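Local coordinates for cephalosporin hydroxylase CMCI (Streptomyces clavuligerus, PDB 2BR4), which probably takes part in cephamycin biosynthesis, and binds S-adenosylmethionine and magnesium on a fold like that of the class I methyltransferases, at residues E[61-66]-E[96-101]; E[85-90]-E[158-163]; E[184-189]-E[222-227]. The protein carries 1 engineered substitution. All blocks are in the same frame, centred on the assembly; numbering follows the deposited sequence.

Contact 1. Residues E[61-66]-E[96-101]; sequences LRMLKD and LAWFRD. With SAM (S-adenosylmethionine), chain V.
Met63 lays its terminal methyl over the indole of Trp98. CE is 3.5 Å from the centroid of the Trp98 five-membered ring and only 8° off its normal, a CH-pi contact. The sulfur stands obliquely to the same ring, so the pair is also a Met-aromatic contact. The Met63 chain bends twice beyond CB, which turns CE onto the ring. CG of Trp98 is anti to its backbone N (chi1 178°), and this carries the indole off helix 94-105 and under the Met63 methyl. CZ3 of Trp98 in turn sits over the rim of one face of Phe99. In this Rossmann-like fold, related to that of O-methyltransferases, helix 94-105 follows strand 84-88, and the loop after strand 61-62 borders the S-adenosylmethionine site. Lys65 crosses Phe99 at about a right angle, with CE 3.7 Å from Phe99 CE1. Beyond it NZ donates to the cofactor carboxylate, 3.1 Å from SAM O. The same NZ forms salt bridges with Glu186, Asp160 and Glu87. Leu64 touches the cofactor too, its CD1 lying 3.7 Å from SAM SD. At the other end Leu61 CD1 meets the methyl of Ala97, 3.8 Å from CB.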
loop_
_atom_site.group_PDB
_atom_site.type_symbol
_atom_site.label_atom_id
_atom_site.label_comp_id
_atom_site.label_asym_id
_atom_site.label_seq_id
_atom_site.Cartn_x
_atom_site.Cartn_y
_atom_site.Cartn_z
ATOM N N LEU E 61 20.752 -3.657 -27.993
ATOM C CA LEU E 61 21.302 -4.651 -27.068
ATOM C C LEU E 61 20.499 -4.637 -25.763
ATOM O O LEU E 61 20.171 -3.571 -25.249
ATOM C CB LEU E 61 22.776 -4.354 -26.761
ATOM C CG LEU E 61 23.749 -4.229 -27.942
ATOM C CD1 LEU E 61 24.985 -3.448 -27.533
ATOM C CD2 LEU E 61 24.152 -5.579 -28.482
ATOM N N ARG E 62 20.184 -5.813 -25.233
ATOM C CA ARG E 62 19.527 -5.914 -23.932
ATOM C C ARG E 62 20.381 -5.258 -22.844
ATOM O O ARG E 62 21.608 -5.394 -22.836
ATOM C CB ARG E 62 19.281 -7.375 -23.552
ATOM C CG ARG E 62 18.316 -8.119 -24.463
ATOM C CD ARG E 62 17.851 -9.451 -23.895
ATOM N NE ARG E 62 17.295 -9.272 -22.557
ATOM C CZ ARG E 62 17.291 -10.182 -21.595
ATOM N NH1 ARG E 62 17.795 -11.395 -21.789
ATOM N NH2 ARG E 62 16.767 -9.870 -20.420
ATOM N N MET E 63 19.711 -4.568 -21.927
ATOM C CA MET E 63 20.350 -3.874 -20.815
ATOM C C MET E 63 19.693 -4.333 -19.525
ATOM O O MET E 63 18.507 -4.085 -19.323
ATOM C CB MET E 63 20.155 -2.358 -20.967
ATOM C CG MET E 63 21.334 -1.624 -21.598
ATOM S SD MET E 63 22.417 -0.858 -20.363
ATOM C CE MET E 63 21.623 0.693 -20.138
ATOM N N LEU E 64 20.452 -4.995 -18.652
ATOM C CA LEU E 64 19.899 -5.498 -17.391
ATOM C C LEU E 64 19.911 -4.433 -16.296
ATOM O O LEU E 64 19.469 -4.691 -15.177
ATOM C CB LEU E 64 20.648 -6.743 -16.918
ATOM C CG LEU E 64 20.664 -7.933 -17.881
ATOM C CD1 LEU E 64 21.923 -8.765 -17.683
ATOM C CD2 LEU E 64 19.435 -8.800 -17.691
ATOM N N LYS E 65 20.420 -3.249 -16.610
ATOM C CA LYS E 65 20.346 -2.121 -15.703
ATOM C C LYS E 65 19.109 -1.301 -16.034
ATOM O O LYS E 65 19.000 -0.739 -17.131
ATOM C CB LYS E 65 21.603 -1.267 -15.830
ATOM C CG LYS E 65 22.850 -2.018 -15.402
ATOM C CD LYS E 65 24.052 -1.122 -15.269
ATOM C CE LYS E 65 25.327 -1.922 -15.304
ATOM N NZ LYS E 65 25.223 -3.207 -14.558
ATOM N N ASP E 66 18.175 -1.226 -15.093
ATOM C CA ASP E 66 16.907 -0.551 -15.366
ATOM C C ASP E 66 17.061 0.978 -15.219
ATOM O O ASP E 66 18.112 1.437 -14.783
ATOM C CB ASP E 66 15.762 -1.169 -14.539
ATOM C CG ASP E 66 15.971 -1.056 -13.070
ATOM O OD1 ASP E 66 16.303 0.061 -12.614
ATOM O OD2 ASP E 66 15.803 -2.033 -12.295
ATOM N N LEU E 96 28.224 -2.753 -21.167
ATOM C CA LEU E 96 29.561 -2.368 -21.625
ATOM C C LEU E 96 29.437 -1.285 -22.701
ATOM O O LEU E 96 30.058 -0.237 -22.601
ATOM C CB LEU E 96 30.323 -3.574 -22.179
ATOM C CG LEU E 96 31.225 -4.471 -21.299
ATOM C CD1 LEU E 96 31.000 -4.343 -19.798
ATOM C CD2 LEU E 96 31.076 -5.937 -21.738
ATOM N N ALA E 97 28.603 -1.531 -23.707
ATOM C CA ALA E 97 28.392 -0.583 -24.797
ATOM C C ALA E 97 27.843 0.759 -24.306
ATOM O O ALA E 97 28.167 1.803 -24.847
ATOM C CB ALA E 97 27.456 -1.182 -25.824
ATOM N N TRP E 98 27.026 0.706 -23.266
ATOM C CA TRP E 98 26.388 1.874 -22.686
ATOM C C TRP E 98 27.385 2.724 -21.880
ATOM O O TRP E 98 27.421 3.940 -22.025
ATOM C CB TRP E 98 25.239 1.391 -21.797
ATOM C CG TRP E 98 24.506 2.442 -21.074
ATOM C CD1 TRP E 98 23.610 3.318 -21.596
ATOM C CD2 TRP E 98 24.569 2.720 -19.674
ATOM N NE1 TRP E 98 23.114 4.137 -20.609
ATOM C CE2 TRP E 98 23.686 3.789 -19.416
ATOM C CE3 TRP E 98 25.290 2.174 -18.603
ATOM C CZ2 TRP E 98 23.511 4.326 -18.151
ATOM C CZ3 TRP E 98 25.104 2.705 -17.337
ATOM C CH2 TRP E 98 24.223 3.772 -17.124
ATOM N N PHE E 99 28.184 2.079 -21.030
ATOM C CA PHE E 99 29.192 2.771 -20.227
ATOM C C PHE E 99 30.200 3.469 -21.129
ATOM O O PHE E 99 30.607 4.592 -20.862
ATOM C CB PHE E 99 29.941 1.800 -19.301
ATOM C CG PHE E 99 29.246 1.540 -17.983
ATOM C CD1 PHE E 99 28.947 0.245 -17.587
ATOM C CD2 PHE E 99 28.925 2.584 -17.132
ATOM C CE1 PHE E 99 28.313 -0.007 -16.372
ATOM C CE2 PHE E 99 28.296 2.342 -15.914
ATOM C CZ PHE E 99 27.987 1.038 -15.537
ATOM N N ARG E 100 30.604 2.795 -22.197
ATOM C CA ARG E 100 31.552 3.365 -23.141
ATOM C C ARG E 100 30.919 4.538 -23.900
ATOM O O ARG E 100 31.575 5.540 -24.155
ATOM C CB ARG E 100 32.048 2.288 -24.116
ATOM C CG ARG E 100 33.157 2.751 -25.066
ATOM C CD ARG E 100 32.695 3.432 -26.363
ATOM N NE ARG E 100 31.434 2.896 -26.873
ATOM C CZ ARG E 100 31.309 1.847 -27.684
ATOM N NH1 ARG E 100 32.366 1.174 -28.120
ATOM N NH2 ARG E 100 30.101 1.460 -28.064
ATOM N N ASP E 101 29.643 4.408 -24.250
ATOM C CA ASP E 101 28.945 5.438 -25.017
ATOM C C ASP E 101 28.697 6.685 -24.178
ATOM O O ASP E 101 28.761 7.797 -24.689
ATOM C CB ASP E 101 27.605 4.915 -25.555
ATOM C CG ASP E 101 27.764 4.052 -26.778
ATOM O OD1 ASP E 101 28.822 4.117 -27.429
ATOM O OD2 ASP E 101 26.879 3.270 -27.174
HETATM N N SAM V . 26.884 -6.586 -17.303
HETATM C CA SAM V . 25.522 -7.091 -17.424
HETATM C C SAM V . 24.533 -5.941 -17.620
HETATM O O SAM V . 24.239 -5.185 -16.695
HETATM O OXT SAM V . 23.999 -5.725 -18.712
HETATM C CB SAM V . 25.160 -7.907 -16.182
HETATM C CG SAM V . 25.750 -9.324 -16.134
HETATM S SD SAM V . 24.520 -10.642 -15.885
HETATM C CE SAM V . 23.694 -10.043 -14.389
HETATM C "C5'" SAM V . 25.442 -12.007 -15.124
HETATM C "C4'" SAM V . 26.632 -12.528 -15.914
HETATM O "O4'" SAM V . 27.585 -13.016 -14.990
HETATM C "C3'" SAM V . 26.280 -13.683 -16.849
HETATM O "O3'" SAM V . 26.728 -13.404 -18.152
HETATM C "C2'" SAM V . 26.993 -14.896 -16.276
HETATM O "O2'" SAM V . 27.554 -15.743 -17.256
HETATM C "C1'" SAM V . 28.083 -14.267 -15.426
HETATM N N9 SAM V . 28.518 -15.155 -14.324
HETATM C C8 SAM V . 27.744 -15.873 -13.445
HETATM N N7 SAM V . 28.567 -16.552 -12.611
HETATM C C5 SAM V . 29.853 -16.281 -12.943
HETATM C C6 SAM V . 31.085 -16.695 -12.428
HETATM N N6 SAM V . 31.156 -17.532 -11.397
HETATM N N1 SAM V . 32.251 -16.226 -12.999
HETATM C C2 SAM V . 32.212 -15.359 -14.071
HETATM N N3 SAM V . 30.996 -14.947 -14.572
HETATM C C4 SAM V . 29.836 -15.402 -14.021
#

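Contact 2. Residues E[85-90]-E[158-163]; sequences IVELGV and IDDAHA. With SAM (S-adenosylmethionine), chain V.
Ile158 overlaps Glu87 on one face of the sheet. Its CG2 branch, anti to the backbone N, meets the carboxylate of Glu87, 3.4 Å from OE1. The other branch runs alongside Ile85 and ends with CD1 4.1 Å from Ile85 CG2. Beneath these side chains the two strands run parallel. Ile158 N donates to Val86 O at 3.1 Å. Leu88 N answers with a 2.9 Å bond to Ile158 O. A third bond, Asp160 N to Leu88 O, is weak.

Near the C-terminal ends of the strands the contact turns polar. Glu87 OE1 and Asp160 OD2, two acceptors, come close without a hydrogen bond, their carboxylate planes 48° apart. Lys65 sits between them and probably offsets their repulsion. The cofactor amino group, SAM N, donates to Gly89 O at 3.0 Å and weakly to Glu87 OE2. Asp160 also belongs to the magnesium site.

On the other face Leu88 CD1 touches Asp159. CG of Asp159 is anti to its backbone N (chi1 -172°), and OD2 accepts two backbone N-H groups from the same side of its plane. Asp159 OD2 is 3.2 Å from Ala161 N, closing an Asx turn, and 3.0 Å from His162 N. OD1 goes to Thr165. The turn carries Ala161 past the adenine, with CB 3.8 Å from SAM C4. Cofactor binding at the C-terminal ends of adjacent parallel strands is characteristic of the Rossmann-like sheet of class I methyltransferases.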
loop_
_atom_site.group_PDB
_atom_site.type_symbol
_atom_site.label_atom_id
_atom_site.label_comp_id
_atom_site.label_asym_id
_atom_site.label_seq_id
_atom_site.Cartn_x
_atom_site.Cartn_y
_atom_site.Cartn_z
ATOM N N ILE E 85 36.334 1.646 -16.137
ATOM C CA ILE E 85 35.148 1.007 -15.577
ATOM C C ILE E 85 35.268 -0.489 -15.833
ATOM O O ILE E 85 35.235 -0.916 -16.981
ATOM C CB ILE E 85 33.862 1.545 -16.238
ATOM C CG1 ILE E 85 33.657 3.018 -15.897
ATOM C CG2 ILE E 85 32.636 0.736 -15.786
ATOM C CD1 ILE E 85 32.704 3.733 -16.835
ATOM N N VAL E 86 35.431 -1.270 -14.768
ATOM C CA VAL E 86 35.436 -2.726 -14.857
ATOM C C VAL E 86 34.020 -3.242 -14.605
ATOM O O VAL E 86 33.273 -2.676 -13.804
ATOM C CB VAL E 86 36.402 -3.372 -13.826
ATOM C CG1 VAL E 86 36.584 -4.855 -14.113
ATOM C CG2 VAL E 86 37.756 -2.681 -13.827
ATOM N N GLU E 87 33.655 -4.317 -15.295
ATOM C CA GLU E 87 32.343 -4.924 -15.150
ATOM C C GLU E 87 32.511 -6.427 -15.055
ATOM O O GLU E 87 32.640 -7.093 -16.068
ATOM C CB GLU E 87 31.433 -4.570 -16.336
ATOM C CG GLU E 87 30.365 -3.526 -16.029
ATOM C CD GLU E 87 29.138 -4.112 -15.363
ATOM O OE1 GLU E 87 29.290 -4.878 -14.388
ATOM O OE2 GLU E 87 28.014 -3.803 -15.804
ATOM N N LEU E 88 32.547 -6.944 -13.829
ATOM C CA LEU E 88 32.453 -8.385 -13.585
ATOM C C LEU E 88 31.108 -8.872 -14.088
ATOM O O LEU E 88 30.100 -8.243 -13.821
ATOM C CB LEU E 88 32.571 -8.687 -12.090
ATOM C CG LEU E 88 33.946 -9.092 -11.569
ATOM C CD1 LEU E 88 33.873 -9.406 -10.079
ATOM C CD2 LEU E 88 34.444 -10.292 -12.337
ATOM N N GLY E 89 31.084 -9.987 -14.811
ATOM C CA GLY E 89 29.868 -10.454 -15.462
ATOM C C GLY E 89 29.425 -9.549 -16.599
ATOM O O GLY E 89 29.101 -8.381 -16.376
ATOM N N VAL E 90 29.386 -10.099 -17.816
ATOM C CA VAL E 90 29.145 -9.320 -19.043
ATOM C C VAL E 90 27.770 -9.596 -19.687
ATOM O O VAL E 90 27.079 -8.659 -20.124
ATOM C CB VAL E 90 30.268 -9.601 -20.090
ATOM C CG1 VAL E 90 29.896 -9.066 -21.471
ATOM C CG2 VAL E 90 31.596 -9.005 -19.624
ATOM N N ILE E 158 32.558 -2.984 -10.756
ATOM C CA ILE E 158 31.164 -3.394 -10.581
ATOM C C ILE E 158 31.038 -4.918 -10.553
ATOM O O ILE E 158 31.352 -5.595 -11.531
ATOM C CB ILE E 158 30.291 -2.835 -11.732
ATOM C CG1 ILE E 158 30.443 -1.317 -11.845
ATOM C CG2 ILE E 158 28.829 -3.180 -11.508
ATOM C CD1 ILE E 158 29.898 -0.737 -13.142
ATOM N N ASP E 159 30.575 -5.452 -9.429
ATOM C CA ASP E 159 30.240 -6.865 -9.341
ATOM C C ASP E 159 28.842 -7.158 -9.887
ATOM O O ASP E 159 27.833 -6.789 -9.285
ATOM C CB ASP E 159 30.329 -7.359 -7.902
ATOM C CG ASP E 159 30.182 -8.862 -7.809
ATOM O OD1 ASP E 159 29.848 -9.380 -6.717
ATOM O OD2 ASP E 159 30.387 -9.604 -8.795
ATOM N N ASP E 160 28.795 -7.834 -11.027
ATOM C CA ASP E 160 27.536 -8.297 -11.607
ATOM C C ASP E 160 27.528 -9.803 -11.842
ATOM O O ASP E 160 26.716 -10.296 -12.607
ATOM C CB ASP E 160 27.257 -7.563 -12.912
ATOM C CG ASP E 160 26.343 -6.390 -12.723
ATOM O OD1 ASP E 160 25.191 -6.597 -12.267
ATOM O OD2 ASP E 160 26.703 -5.227 -13.013
ATOM N N ALA E 161 28.427 -10.518 -11.169
ATOM C CA ALA E 161 28.521 -11.977 -11.237
ATOM C C ALA E 161 28.200 -12.643 -9.887
ATOM O O ALA E 161 27.739 -13.789 -9.843
ATOM C CB ALA E 161 29.918 -12.382 -11.702
ATOM N N HIS E 162 28.484 -11.941 -8.792
ATOM C CA HIS E 162 28.008 -12.321 -7.460
ATOM C C HIS E 162 28.564 -13.643 -6.941
ATOM O O HIS E 162 27.919 -14.309 -6.130
ATOM C CB HIS E 162 26.474 -12.366 -7.448
ATOM C CG HIS E 162 25.837 -11.246 -8.206
ATOM N ND1 HIS E 162 26.124 -9.921 -7.956
ATOM C CD2 HIS E 162 24.944 -11.255 -9.225
ATOM C CE1 HIS E 162 25.426 -9.161 -8.783
ATOM N NE2 HIS E 162 24.699 -9.946 -9.561
ATOM N N ALA E 163 29.753 -14.016 -7.409
ATOM C CA ALA E 163 30.440 -15.204 -6.925
ATOM C C ALA E 163 31.707 -14.779 -6.207
ATOM O O ALA E 163 32.417 -13.878 -6.670
ATOM C CB ALA E 163 30.777 -16.123 -8.071
HETATM N N SAM V . 26.884 -6.586 -17.303
HETATM C CA SAM V . 25.522 -7.091 -17.424
HETATM C C SAM V . 24.533 -5.941 -17.620
HETATM O O SAM V . 24.239 -5.185 -16.695
HETATM O OXT SAM V . 23.999 -5.725 -18.712
HETATM C CB SAM V . 25.160 -7.907 -16.182
HETATM C CG SAM V . 25.750 -9.324 -16.134
HETATM S SD SAM V . 24.520 -10.642 -15.885
HETATM C CE SAM V . 23.694 -10.043 -14.389
HETATM C "C5'" SAM V . 25.442 -12.007 -15.124
HETATM C "C4'" SAM V . 26.632 -12.528 -15.914
HETATM O "O4'" SAM V . 27.585 -13.016 -14.990
HETATM C "C3'" SAM V . 26.280 -13.683 -16.849
HETATM O "O3'" SAM V . 26.728 -13.404 -18.152
HETATM C "C2'" SAM V . 26.993 -14.896 -16.276
HETATM O "O2'" SAM V . 27.554 -15.743 -17.256
HETATM C "C1'" SAM V . 28.083 -14.267 -15.426
HETATM N N9 SAM V . 28.518 -15.155 -14.324
HETATM C C8 SAM V . 27.744 -15.873 -13.445
HETATM N N7 SAM V . 28.567 -16.552 -12.611
HETATM C C5 SAM V . 29.853 -16.281 -12.943
HETATM C C6 SAM V . 31.085 -16.695 -12.428
HETATM N N6 SAM V . 31.156 -17.532 -11.397
HETATM N N1 SAM V . 32.251 -16.226 -12.999
HETATM C C2 SAM V . 32.212 -15.359 -14.071
HETATM N N3 SAM V . 30.996 -14.947 -14.572
HETATM C C4 SAM V . 29.836 -15.402 -14.021
#

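Contact 3. Residues E[184-189]-E[222-227]; sequences IIEDMI and SQLDRG. With MG (magnesium ion), chain U; P4C (O-acetaldehydyl-hexaethylene glycol), chain J.
Ile185 and Gly227 are joined through their backbones. Ile185 N donates to Gly227 O at 3.0 Å. Further along, Asp187 N donates to Gln223 O at 2.8 Å. Gly227 O takes a CA-H contact from Ile184 as well. A water joins the two segments. It donates to Ile185 O at 2.9 Å and to Asp225 O at 3.1 Å, and accepts weakly from Ile189 N. The water thus bridges two backbone carbonyls across the contact.

Leu224 and Ile189 carry the side-chain packing. Leu224 CD2 meets Ile184 CG2 at 3.8 Å, the two side chains crossing. The same methyl touches the stem of Glu186, 3.9 Å from CG. Ile189 points toward the loop and rests CG2 on the carbonyl oxygens of Asp225 and Arg226, while CD1 packs on Gly227 CA.

Of the polar side chains, Asp187 binds the metal, with OD2 2.4 Å from the magnesium ion. CG of Asp187 lies anti to the carbonyl carbon (chi1 -57°), which brings OD1 alongside the stem of Gln223, 3.6 Å from CG. The carboxylate and amide planes are 64° apart. The Gln223 amide reaches on to Thr69, Leu64 O and Asp66 N. Glu186 OE2 is hydrogen-bonded to Tyr73 OH. Away from the metal, Asp225 and Arg226 form a long, weak salt bridge. Met188 CE touches the bound glycol.

Residues 184-189 continue strand 182-185 into helix 189-195. Residues 222-227 lead into strand 228-230, the antiparallel neighbour of strand 182-185 in the sheet. Helix 67-80 packs on Ile184 and Leu224, and Trp41 of a second subunit packs on Ile189.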
loop_
_atom_site.group_PDB
_atom_site.type_symbol
_atom_site.label_atom_id
_atom_site.label_comp_id
_atom_site.label_asym_id
_atom_site.label_seq_id
_atom_site.Cartn_x
_atom_site.Cartn_y
_atom_site.Cartn_z
ATOM N N ILE E 184 31.093 -1.432 -6.449
ATOM C CA ILE E 184 29.645 -1.536 -6.439
ATOM C C ILE E 184 29.198 -2.989 -6.553
ATOM O O ILE E 184 29.547 -3.683 -7.500
ATOM C CB ILE E 184 29.067 -0.673 -7.573
ATOM C CG1 ILE E 184 29.398 0.799 -7.302
ATOM C CG2 ILE E 184 27.559 -0.858 -7.683
ATOM C CD1 ILE E 184 29.214 1.708 -8.483
ATOM N N ILE E 185 28.436 -3.436 -5.556
ATOM C CA ILE E 185 27.814 -4.757 -5.563
ATOM C C ILE E 185 26.342 -4.624 -5.949
ATOM O O ILE E 185 25.516 -4.196 -5.142
ATOM C CB ILE E 185 27.946 -5.413 -4.176
ATOM C CG1 ILE E 185 29.423 -5.593 -3.803
ATOM C CG2 ILE E 185 27.216 -6.766 -4.154
ATOM C CD1 ILE E 185 29.669 -5.823 -2.301
ATOM N N GLU E 186 26.017 -4.992 -7.182
ATOM C CA GLU E 186 24.644 -4.912 -7.663
ATOM C C GLU E 186 23.825 -6.096 -7.151
ATOM O O GLU E 186 24.349 -7.191 -6.975
ATOM C CB GLU E 186 24.601 -4.827 -9.198
ATOM C CG GLU E 186 25.342 -3.610 -9.766
ATOM C CD GLU E 186 25.067 -3.330 -11.247
ATOM O OE1 GLU E 186 24.320 -4.081 -11.905
ATOM O OE2 GLU E 186 25.606 -2.333 -11.770
ATOM N N ASP E 187 22.559 -5.817 -6.837
ATOM C CA ASP E 187 21.500 -6.803 -6.581
ATOM C C ASP E 187 21.542 -7.588 -5.269
ATOM O O ASP E 187 20.499 -7.781 -4.647
ATOM C CB ASP E 187 21.395 -7.786 -7.746
ATOM C CG ASP E 187 21.135 -7.094 -9.048
ATOM O OD1 ASP E 187 20.072 -6.439 -9.151
ATOM O OD2 ASP E 187 21.945 -7.130 -10.006
ATOM N N MET E 188 22.725 -8.027 -4.857
ATOM C CA MET E 188 22.860 -9.094 -3.869
ATOM C C MET E 188 22.764 -8.665 -2.409
ATOM O O MET E 188 22.356 -9.464 -1.570
ATOM C CB MET E 188 24.194 -9.812 -4.061
ATOM C CG MET E 188 24.355 -10.454 -5.404
ATOM S SD MET E 188 23.300 -11.908 -5.650
ATOM C CE MET E 188 21.981 -11.180 -6.497
ATOM N N ILE E 189 23.158 -7.437 -2.091
ATOM C CA ILE E 189 23.304 -7.054 -0.682
ATOM C C ILE E 189 22.031 -7.263 0.147
ATOM O O ILE E 189 22.109 -7.856 1.209
ATOM C CB ILE E 189 23.874 -5.605 -0.529
ATOM C CG1 ILE E 189 25.353 -5.660 -0.121
ATOM C CG2 ILE E 189 23.119 -4.810 0.528
ATOM C CD1 ILE E 189 26.293 -5.248 -1.189
ATOM N N SER E 222 16.888 0.517 -6.740
ATOM C CA SER E 222 16.694 -0.772 -6.055
ATOM C C SER E 222 17.715 -1.863 -6.430
ATOM O O SER E 222 17.889 -2.817 -5.679
ATOM C CB SER E 222 15.265 -1.293 -6.224
ATOM O OG SER E 222 14.974 -1.601 -7.560
ATOM N N GLN E 223 18.396 -1.731 -7.567
ATOM C CA GLN E 223 19.446 -2.689 -7.928
ATOM C C GLN E 223 20.738 -2.374 -7.176
ATOM O O GLN E 223 21.498 -3.275 -6.842
ATOM C CB GLN E 223 19.725 -2.681 -9.432
ATOM C CG GLN E 223 18.641 -3.321 -10.306
ATOM C CD GLN E 223 18.886 -3.076 -11.788
ATOM O OE1 GLN E 223 19.064 -1.929 -12.221
ATOM N NE2 GLN E 223 18.932 -4.146 -12.562
ATOM N N LEU E 224 20.992 -1.094 -6.920
ATOM C CA LEU E 224 22.217 -0.674 -6.245
ATOM C C LEU E 224 22.017 -0.583 -4.737
ATOM O O LEU E 224 22.950 -0.283 -4.008
ATOM C CB LEU E 224 22.682 0.672 -6.794
ATOM C CG LEU E 224 22.835 0.763 -8.319
ATOM C CD1 LEU E 224 23.088 2.197 -8.723
ATOM C CD2 LEU E 224 23.955 -0.141 -8.821
ATOM N N ASP E 225 20.798 -0.869 -4.287
ATOM C CA ASP E 225 20.389 -0.753 -2.890
ATOM C C ASP E 225 21.471 -1.144 -1.873
ATOM O O ASP E 225 21.876 -2.300 -1.789
ATOM C CB ASP E 225 19.128 -1.605 -2.664
ATOM C CG ASP E 225 18.381 -1.230 -1.408
ATOM O OD1 ASP E 225 18.758 -0.229 -0.777
ATOM O OD2 ASP E 225 17.399 -1.872 -0.979
ATOM N N ARG E 226 21.916 -0.157 -1.101
ATOM C CA ARG E 226 22.936 -0.321 -0.058
ATOM C C ARG E 226 24.164 -1.118 -0.522
ATOM O O ARG E 226 24.664 -1.977 0.196
ATOM C CB ARG E 226 22.323 -0.960 1.198
ATOM C CG ARG E 226 21.177 -0.168 1.830
ATOM C CD ARG E 226 20.320 -0.998 2.778
ATOM N NE ARG E 226 19.412 -1.897 2.058
ATOM C CZ ARG E 226 18.767 -2.936 2.600
ATOM N NH1 ARG E 226 18.913 -3.242 3.889
ATOM N NH2 ARG E 226 17.958 -3.673 1.841
ATOM N N GLY E 227 24.651 -0.806 -1.717
ATOM C CA GLY E 227 25.779 -1.515 -2.301
ATOM C C GLY E 227 26.734 -0.653 -3.110
ATOM O O GLY E 227 27.533 -1.175 -3.875
HETATM MG MG MG U . 22.881 -8.429 -11.761
HETATM O O1 P4C J . 16.031 -23.568 0.005
HETATM C C2 P4C J . 16.458 -23.196 -1.249
HETATM C C3 P4C J . 16.507 -21.978 -1.757
HETATM O O4 P4C J . 16.895 -21.881 -3.146
HETATM C C5 P4C J . 16.737 -20.688 -3.933
HETATM C C6 P4C J . 15.414 -19.961 -3.707
HETATM O O7 P4C J . 15.368 -18.780 -4.507
HETATM C C8 P4C J . 14.203 -17.991 -4.260
HETATM C C9 P4C J . 14.553 -16.763 -3.425
HETATM O O10 P4C J . 15.352 -15.838 -4.169
HETATM C C11 P4C J . 14.629 -14.989 -5.062
HETATM C C12 P4C J . 15.423 -13.711 -5.305
HETATM O O13 P4C J . 16.078 -13.697 -6.577
HETATM C C14 P4C J . 16.871 -12.518 -6.733
HETATM C C15 P4C J . 17.709 -12.574 -8.002
HETATM O O16 P4C J . 19.095 -12.791 -7.706
HETATM C C17 P4C J . 19.982 -12.554 -8.808
HETATM C C18 P4C J . 21.160 -13.529 -8.744
HETATM O O19 P4C J . 21.564 -14.033 -10.029
HETATM C C20 P4C J . 21.761 -13.203 -11.057
HETATM C C21 P4C J . 21.788 -12.315 -11.850
HETATM O O22 P4C J . 21.637 -11.557 -12.714
HETATM O O HOH W 1 22.963 -4.493 -3.756
#

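Overall arrangement
All three contacts are largely buried, though contact 3 has several partly exposed residues. Contact 1 sets a short strand and loop against a helix and has no hydrogen bond across it. Contacts 2 and 3 are tied by backbone bonds, and share one sheet in which strands 155-159 and 182-185 are neighbours. Strand 84-88 of contact 2 leads to helix 94-105 of contact 1, and both contacts touch S-adenosylmethionine. Magnesium draws on contacts 2 and 3, through Asp160 and Asp187. Lys65 of contact 1 touches residues of both other contacts, and so links all three.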